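Local coordinates for cell division control protein 73 (Saccharomyces cerevisiae, PDB 3V46) that works as a subunit of the PAF1 complex in transcription elongation and transcription-coupled histone modification, this C-terminal Ras-like domain promoting association of the complex with chromatin, at residues S25-V29 against A30-Q34; I71-N75 against T76-T80; S126-Q129 against H130-Q133. All blocks are in the same frame, centred on the assembly; numbering follows the deposited sequence.

Overall arrangement
The three contacts are local turns and helix starts of one Ras-like domain, met in series along the chain. Contact 1 leads from strand 16-18 into helix 32-38, contact 2 follows the end of strand 68-73, and contact 3 starts helix 129-133 after strand 116-122. Contacts 1 and 2, their centres about 16 Å apart, touch where Val-29 packs on Asp-74 and on the backbone of Ile-72 and Val-73. Contact 3 stands apart, its nearest atoms about 10 Å from contact 1 and about 17 Å from contact 2. Contact 1 is buried, whereas the other two lie at the surface. The domain does not bind GTP, and the contacts surround no ligand.

Contact 1 (S25-V29 against A30-Q34); sequences SILTV and ANIKQ
The amide of Asn-31 reaches back over the turn and uses both its ends on the backbone of residues 26-28. Asn-31 OD1 accepts the N-H of Thr-28 at 2.8 Å in an almost straight bond (174°), the donor being tilted somewhat from the carbonyl plane. On the other branch Asn-31 ND2 gives a hydrogen to Ile-26 O at 3.0 Å; this acceptor lies in the amide plane, and ND2 in turn lies in the plane of the Ile-26 carbonyl. The group is turned inward because CG sits between the backbone N and the carbonyl carbon (chi1 71°). Val-42 O also accepts from ND2, so Thr-28 N, Ile-26 O and Val-42 O together fix the rotation of the buried amide. Tyr-41 OH is a second partner of Ile-26 O.

Further bonds to backbone N-H groups close the turn. Thr-28 O takes the N-H of Asn-31 at 3.2 Å and a weak bond from Ile-32 N. A side-chain acceptor, Thr-28 OG1, receives the N-H of Ala-30 at 3.0 Å, while the methyl of Ala-30 lies against the same oxygen. A water accepts from Lys-33 N and donates to Val-29 O.

Hydrocarbon packing is lighter. Leu-27 CD1 approaches Ile-32 CD1 at 4.3 Å, and the other leucine methyl, CD2, lies by the Asn-31 amide, the two side chains crossing at about a right angle. Leu-27 and Ile-32 both also pack on Phe-92 of strand 88-92.

Thr-28 thus forms an ST turn through OG1 and closes a beta turn through its carbonyl, while Asn-31, at the N-cap position of helix 32-38, bonds backward to the preceding loop instead of capping. The arrangement occupies the strand-to-helix connection after strand 16-18, where GTP-binding Ras relatives carry the P-loop.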
loop_
_atom_site.group_PDB
_atom_site.type_symbol
_atom_site.label_atom_id
_atom_site.label_comp_id
_atom_site.label_asym_id
_atom_site.label_seq_id
_atom_site.Cartn_x
_atom_site.Cartn_y
_atom_site.Cartn_z
ATOM N N SER A 25 -4.027 -10.746 -6.009
ATOM C CA SER A 25 -3.282 -9.925 -5.054
ATOM C C SER A 25 -2.488 -10.768 -4.085
ATOM O O SER A 25 -3.021 -11.699 -3.493
ATOM C CB SER A 25 -4.230 -9.038 -4.262
ATOM O OG SER A 25 -4.767 -8.024 -5.092
ATOM N N ILE A 26 -1.214 -10.440 -3.907
ATOM C CA ILE A 26 -0.415 -11.165 -2.925
ATOM C C ILE A 26 -0.449 -10.476 -1.562
ATOM O O ILE A 26 -0.252 -11.145 -0.556
ATOM C CB ILE A 26 1.037 -11.498 -3.396
ATOM C CG1 ILE A 26 1.927 -10.264 -3.454
ATOM C CG2 ILE A 26 1.006 -12.225 -4.749
ATOM C CD1 ILE A 26 3.369 -10.612 -3.883
ATOM N N LEU A 27 -0.727 -9.167 -1.541
ATOM C CA LEU A 27 -0.938 -8.421 -0.297
ATOM C C LEU A 27 -2.341 -7.816 -0.282
ATOM O O LEU A 27 -2.761 -7.185 -1.249
ATOM C CB LEU A 27 0.093 -7.302 -0.126
ATOM C CG LEU A 27 1.527 -7.713 0.197
ATOM C CD1 LEU A 27 2.452 -6.500 0.210
ATOM C CD2 LEU A 27 1.584 -8.431 1.533
ATOM N N THR A 28 -3.066 -8.051 0.812
ATOM C CA THR A 28 -4.411 -7.513 0.988
ATOM C C THR A 28 -4.570 -7.045 2.431
ATOM O O THR A 28 -3.672 -7.242 3.243
ATOM C CB THR A 28 -5.461 -8.577 0.733
ATOM O OG1 THR A 28 -5.469 -9.493 1.834
ATOM C CG2 THR A 28 -5.158 -9.341 -0.555
ATOM N N VAL A 29 -5.705 -6.445 2.773
ATOM C CA VAL A 29 -5.908 -6.052 4.174
ATOM C C VAL A 29 -5.849 -7.256 5.112
ATOM O O VAL A 29 -5.603 -7.092 6.303
ATOM C CB VAL A 29 -7.232 -5.282 4.441
ATOM C CG1 VAL A 29 -7.162 -3.886 3.885
ATOM C CG2 VAL A 29 -8.447 -6.052 3.906
ATOM N N ALA A 30 -6.065 -8.460 4.590
ATOM C CA ALA A 30 -6.082 -9.644 5.449
ATOM C C ALA A 30 -4.700 -10.059 5.928
ATOM O O ALA A 30 -4.585 -10.659 7.000
ATOM C CB ALA A 30 -6.783 -10.811 4.768
ATOM N N ASN A 31 -3.655 -9.749 5.155
ATOM C CA ASN A 31 -2.301 -10.171 5.523
ATOM C C ASN A 31 -1.298 -9.035 5.667
ATOM O O ASN A 31 -0.121 -9.267 5.940
ATOM C CB ASN A 31 -1.758 -11.237 4.554
ATOM C CG ASN A 31 -1.432 -10.680 3.176
ATOM O OD1 ASN A 31 -1.794 -9.567 2.837
ATOM N ND2 ASN A 31 -0.757 -11.482 2.368
ATOM N N ILE A 32 -1.759 -7.800 5.525
ATOM C CA ILE A 32 -0.843 -6.672 5.524
ATOM C C ILE A 32 -0.239 -6.392 6.896
ATOM O O ILE A 32 0.896 -5.972 6.988
ATOM C CB ILE A 32 -1.513 -5.400 4.945
ATOM C CG1 ILE A 32 -0.461 -4.331 4.634
ATOM C CG2 ILE A 32 -2.581 -4.862 5.894
ATOM C CD1 ILE A 32 0.493 -4.688 3.525
ATOM N N LYS A 33 -0.985 -6.609 7.971
ATOM C CA LYS A 33 -0.432 -6.367 9.291
ATOM C C LYS A 33 0.698 -7.356 9.585
ATOM O O LYS A 33 1.765 -6.959 10.058
ATOM C CB LYS A 33 -1.533 -6.450 10.352
ATOM C CG LYS A 33 -1.073 -6.087 11.737
ATOM C CD LYS A 33 -2.232 -6.163 12.725
ATOM C CE LYS A 33 -3.394 -5.307 12.276
ATOM N NZ LYS A 33 -4.421 -5.187 13.368
ATOM N N GLN A 34 0.471 -8.639 9.317
ATOM C CA GLN A 34 1.510 -9.635 9.543
ATOM C C GLN A 34 2.759 -9.266 8.747
ATOM O O GLN A 34 3.887 -9.384 9.226
ATOM C CB GLN A 34 1.033 -11.024 9.118
ATOM C CG GLN A 34 -0.128 -11.545 9.939
ATOM C CD GLN A 34 -0.043 -13.041 10.195
ATOM O OE1 GLN A 34 0.914 -13.704 9.784
ATOM N NE2 GLN A 34 -1.047 -13.581 10.879
HETATM O O HOH W 1 -3.800 -7.621 8.276
#

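Contact 2 (I71-N75 against T76-T80); sequences IIVDN and TRMFT
Asn-75 and Arg-77 meet because the amide carbon CG of the first stands between its backbone N and carbonyl carbon (chi1 67°), while the arginine chain bends at chi3 (-61°) and folds back over it. The two flat groups stack with their planes only 7° apart. Asn-75 OD1 lies over the centre of the guanidinium, 3.3 Å from Arg-77 CZ, and CG of Asn-75 is 3.2 Å from Arg-77 NH2.

Asn-75 OD1 also accepts the backbone N-H of Arg-77 at 2.9 Å, forming an Asx turn just before the type I turn 76-79, and takes a hydrogen from a water that itself accepts from Met-78 N. On the other branch, Asn-75 ND2 donates to Asp-74 OD1 at 2.9 Å, met nearly end-on and in the amide plane. A second water, in the guanidinium plane, links Arg-77 NH2 to that carboxylate oxygen.

Beside the polar groups, Met-78 SD approaches Ile-71 CG2 (4.1 Å) and Val-73 CG1 (4.2 Å), resting the type I turn on the end of strand 68-73. Phe-79, centre of an inverse gamma turn, brings the edge of its ring near Asn-75 O and stacks on Trp-85.

Replacing Asn-75 with alanine removes the amide, which would probably leave the N-H of Arg-77 without its acceptor and the guanidinium without its stacked partner, free to swing away.

Chemically, one amide binds a carboxylate, a turn N-H and a water while stacked on a cation; the nearby charges of Asp-74 and Arg-77 would tend to polarise it, drawing negative charge toward OD1.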
loop_
_atom_site.group_PDB
_atom_site.type_symbol
_atom_site.label_atom_id
_atom_site.label_comp_id
_atom_site.label_asym_id
_atom_site.label_seq_id
_atom_site.Cartn_x
_atom_site.Cartn_y
_atom_site.Cartn_z
ATOM N N ILE A 71 -4.402 4.455 8.447
ATOM C CA ILE A 71 -5.662 3.808 8.143
ATOM C C ILE A 71 -5.459 3.093 6.816
ATOM O O ILE A 71 -5.132 3.722 5.818
ATOM C CB ILE A 71 -6.770 4.852 8.010
ATOM C CG1 ILE A 71 -6.939 5.601 9.341
ATOM C CG2 ILE A 71 -8.074 4.201 7.591
ATOM C CD1 ILE A 71 -7.759 6.851 9.217
ATOM N N ILE A 72 -5.642 1.781 6.809
ATOM C CA ILE A 72 -5.378 0.963 5.625
ATOM C C ILE A 72 -6.693 0.325 5.216
ATOM O O ILE A 72 -7.290 -0.426 5.976
ATOM C CB ILE A 72 -4.329 -0.112 5.926
ATOM C CG1 ILE A 72 -3.068 0.548 6.498
ATOM C CG2 ILE A 72 -4.019 -0.925 4.660
ATOM C CD1 ILE A 72 -1.967 -0.410 6.880
ATOM N N VAL A 73 -7.176 0.673 4.033
ATOM C CA VAL A 73 -8.516 0.284 3.633
ATOM C C VAL A 73 -8.529 -0.349 2.266
ATOM O O VAL A 73 -7.747 0.033 1.398
ATOM C CB VAL A 73 -9.493 1.477 3.649
ATOM C CG1 VAL A 73 -9.837 1.851 5.066
ATOM C CG2 VAL A 73 -8.927 2.680 2.896
ATOM N N ASP A 74 -9.461 -1.282 2.064
ATOM C CA ASP A 74 -9.594 -1.983 0.782
ATOM C C ASP A 74 -10.715 -1.428 -0.082
ATOM O O ASP A 74 -11.082 -2.027 -1.087
ATOM C CB ASP A 74 -9.762 -3.498 0.979
ATOM C CG ASP A 74 -11.127 -3.902 1.539
ATOM O OD1 ASP A 74 -11.990 -3.039 1.768
ATOM O OD2 ASP A 74 -11.345 -5.118 1.739
ATOM N N ASN A 75 -11.223 -0.260 0.298
ATOM C CA ASN A 75 -12.374 0.345 -0.353
ATOM C C ASN A 75 -12.348 1.849 -0.106
ATOM O O ASN A 75 -11.515 2.345 0.639
ATOM C CB ASN A 75 -13.660 -0.238 0.226
ATOM C CG ASN A 75 -13.855 0.150 1.676
ATOM O OD1 ASN A 75 -14.497 1.158 1.982
ATOM N ND2 ASN A 75 -13.260 -0.611 2.575
ATOM N N THR A 76 -13.260 2.581 -0.720
ATOM C CA THR A 76 -13.266 4.034 -0.569
ATOM C C THR A 76 -14.554 4.562 0.049
ATOM O O THR A 76 -14.910 5.723 -0.160
ATOM C CB THR A 76 -13.027 4.744 -1.919
ATOM O OG1 THR A 76 -14.030 4.349 -2.855
ATOM C CG2 THR A 76 -11.649 4.398 -2.480
ATOM N N ARG A 77 -15.245 3.724 0.820
ATOM C CA ARG A 77 -16.496 4.140 1.451
ATOM C C ARG A 77 -16.296 5.269 2.474
ATOM O O ARG A 77 -17.203 6.062 2.710
ATOM C CB ARG A 77 -17.183 2.943 2.117
ATOM C CG ARG A 77 -17.555 1.823 1.147
ATOM C CD ARG A 77 -18.404 0.734 1.817
ATOM N NE ARG A 77 -17.697 0.079 2.920
ATOM C CZ ARG A 77 -16.877 -0.960 2.774
ATOM N NH1 ARG A 77 -16.272 -1.487 3.830
ATOM N NH2 ARG A 77 -16.659 -1.474 1.570
ATOM N N MET A 78 -15.115 5.339 3.075
ATOM C CA MET A 78 -14.831 6.339 4.104
ATOM C C MET A 78 -14.663 7.734 3.516
ATOM O O MET A 78 -14.603 8.709 4.256
ATOM C CB MET A 78 -13.556 5.979 4.878
ATOM C CG MET A 78 -12.257 6.226 4.108
ATOM S SD MET A 78 -10.779 5.960 5.113
ATOM C CE MET A 78 -10.748 7.445 6.113
ATOM N N PHE A 79 -14.577 7.823 2.193
ATOM C CA PHE A 79 -14.231 9.075 1.531
ATOM C C PHE A 79 -15.477 9.903 1.263
ATOM O O PHE A 79 -15.891 10.081 0.120
ATOM C CB PHE A 79 -13.471 8.792 0.236
ATOM C CG PHE A 79 -12.089 8.248 0.461
ATOM C CD1 PHE A 79 -11.889 6.911 0.729
ATOM C CD2 PHE A 79 -10.991 9.084 0.415
ATOM C CE1 PHE A 79 -10.615 6.421 0.939
ATOM C CE2 PHE A 79 -9.729 8.598 0.624
ATOM C CZ PHE A 79 -9.544 7.267 0.889
ATOM N N THR A 80 -16.053 10.420 2.340
ATOM C CA THR A 80 -17.321 11.139 2.271
ATOM C C THR A 80 -17.118 12.628 2.028
ATOM O O THR A 80 -18.077 13.365 1.775
ATOM C CB THR A 80 -18.129 10.917 3.552
ATOM O OG1 THR A 80 -17.321 11.228 4.694
ATOM C CG2 THR A 80 -18.567 9.469 3.638
HETATM O O HOH W 2 -14.582 -3.845 1.471
HETATM O O HOH W 3 -13.041 3.335 3.246
#

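Contact 3 (S126-Q129 against H130-Q133); sequences SVPQ and HVQQ
Residues 126-128 run extended, and after Pro-128, the N-cap residue, the backbone turns helical from Gln-129. Pro-128 O accepts the N-H of Gln-132 at 3.0 Å, and Gln-129 O takes that of Gln-133 at 3.2 Å; these are the first i to i+4 bonds of helix 129-133.

On the inner side, Val-127 crosses Val-131 at about a right angle, CG1 to CG1 at 3.7 Å. CG1 of Val-127 is trans to its own backbone N (chi1 -179°), which turns it to the helix. Pro-128 lies beside Val-131, pointing the same way, with CB 3.9 Å from CG2 of the valine. All three also touch Tyr-119 of strand 116-122.

Round the other flank, Pro-128 CB comes within 3.5 Å of His-130 CE1, approaching the imidazole obliquely. Partners beyond the turn hold that ring: NE2 bonds to Gly-95 O and Trp-134 meets it edge-to-face.

At the exposed surface, the chain of Gln-129, bent at its second torsion, brings OE1 to 2.9 Å from Gln-133 NE2, which donates in the carbonyl plane, though the bond is angled (136°) and the amides are turned 30° apart.

The chemistry is thus divided: hydrocarbon faces the sheet, while amide joins amide in an uncharged link one helical turn long, made where both glutamines also meet crystal neighbours.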
loop_
_atom_site.group_PDB
_atom_site.type_symbol
_atom_site.label_atom_id
_atom_site.label_comp_id
_atom_site.label_asym_id
_atom_site.label_seq_id
_atom_site.Cartn_x
_atom_site.Cartn_y
_atom_site.Cartn_z
ATOM N N SER A 126 5.570 -12.261 -14.425
ATOM C CA SER A 126 5.751 -11.064 -15.237
ATOM C C SER A 126 4.861 -9.931 -14.767
ATOM O O SER A 126 3.786 -10.158 -14.224
ATOM C CB SER A 126 5.442 -11.358 -16.704
ATOM O OG SER A 126 6.183 -12.471 -17.163
ATOM N N VAL A 127 5.327 -8.709 -14.993
ATOM C CA VAL A 127 4.549 -7.517 -14.729
ATOM C C VAL A 127 3.800 -7.143 -16.010
ATOM O O VAL A 127 4.399 -7.075 -17.081
ATOM C CB VAL A 127 5.481 -6.370 -14.291
ATOM C CG1 VAL A 127 4.694 -5.105 -13.988
ATOM C CG2 VAL A 127 6.311 -6.800 -13.090
ATOM N N PRO A 128 2.477 -6.918 -15.914
ATOM C CA PRO A 128 1.716 -6.503 -17.100
ATOM C C PRO A 128 2.353 -5.264 -17.739
ATOM O O PRO A 128 2.854 -4.399 -17.029
ATOM C CB PRO A 128 0.328 -6.183 -16.534
ATOM C CG PRO A 128 0.230 -7.001 -15.286
ATOM C CD PRO A 128 1.620 -7.068 -14.725
ATOM N N GLN A 129 2.357 -5.174 -19.062
ATOM C CA GLN A 129 3.032 -4.055 -19.700
ATOM C C GLN A 129 2.498 -2.708 -19.214
ATOM O O GLN A 129 3.276 -1.781 -18.990
ATOM C CB GLN A 129 2.928 -4.133 -21.226
ATOM C CG GLN A 129 3.805 -3.103 -21.929
ATOM C CD GLN A 129 5.286 -3.319 -21.659
ATOM O OE1 GLN A 129 5.966 -2.445 -21.125
ATOM N NE2 GLN A 129 5.792 -4.489 -22.034
ATOM N N HIS A 130 1.182 -2.588 -19.048
ATOM C CA HIS A 130 0.621 -1.297 -18.673
ATOM C C HIS A 130 1.066 -0.915 -17.268
ATOM O O HIS A 130 1.254 0.263 -16.978
ATOM C CB HIS A 130 -0.908 -1.259 -18.810
ATOM C CG HIS A 130 -1.622 -2.279 -17.984
ATOM N ND1 HIS A 130 -1.713 -3.604 -18.353
ATOM C CD2 HIS A 130 -2.301 -2.164 -16.818
ATOM C CE1 HIS A 130 -2.403 -4.265 -17.439
ATOM N NE2 HIS A 130 -2.771 -3.414 -16.501
ATOM N N VAL A 131 1.249 -1.913 -16.403
ATOM C CA VAL A 131 1.745 -1.658 -15.046
ATOM C C VAL A 131 3.219 -1.231 -15.066
ATOM O O VAL A 131 3.646 -0.357 -14.307
ATOM C CB VAL A 131 1.546 -2.897 -14.149
ATOM C CG1 VAL A 131 2.187 -2.694 -12.779
ATOM C CG2 VAL A 131 0.055 -3.212 -13.999
ATOM N N GLN A 132 4.014 -1.839 -15.931
ATOM C CA GLN A 132 5.408 -1.451 -16.057
ATOM C C GLN A 132 5.523 0.040 -16.378
ATOM O O GLN A 132 6.435 0.717 -15.901
ATOM C CB GLN A 132 6.091 -2.273 -17.152
ATOM C CG GLN A 132 7.602 -2.281 -17.044
ATOM C CD GLN A 132 8.092 -3.118 -15.885
ATOM O OE1 GLN A 132 8.065 -4.344 -15.934
ATOM N NE2 GLN A 132 8.530 -2.456 -14.826
ATOM N N GLN A 133 4.594 0.557 -17.178
ATOM C CA GLN A 133 4.657 1.961 -17.574
ATOM C C GLN A 133 4.203 2.917 -16.475
ATOM O O GLN A 133 4.600 4.077 -16.460
ATOM C CB GLN A 133 3.835 2.207 -18.844
ATOM C CG GLN A 133 4.297 1.390 -20.045
ATOM C CD GLN A 133 5.800 1.434 -20.208
ATOM O OE1 GLN A 133 6.392 2.513 -20.276
ATOM N NE2 GLN A 133 6.430 0.261 -20.266
#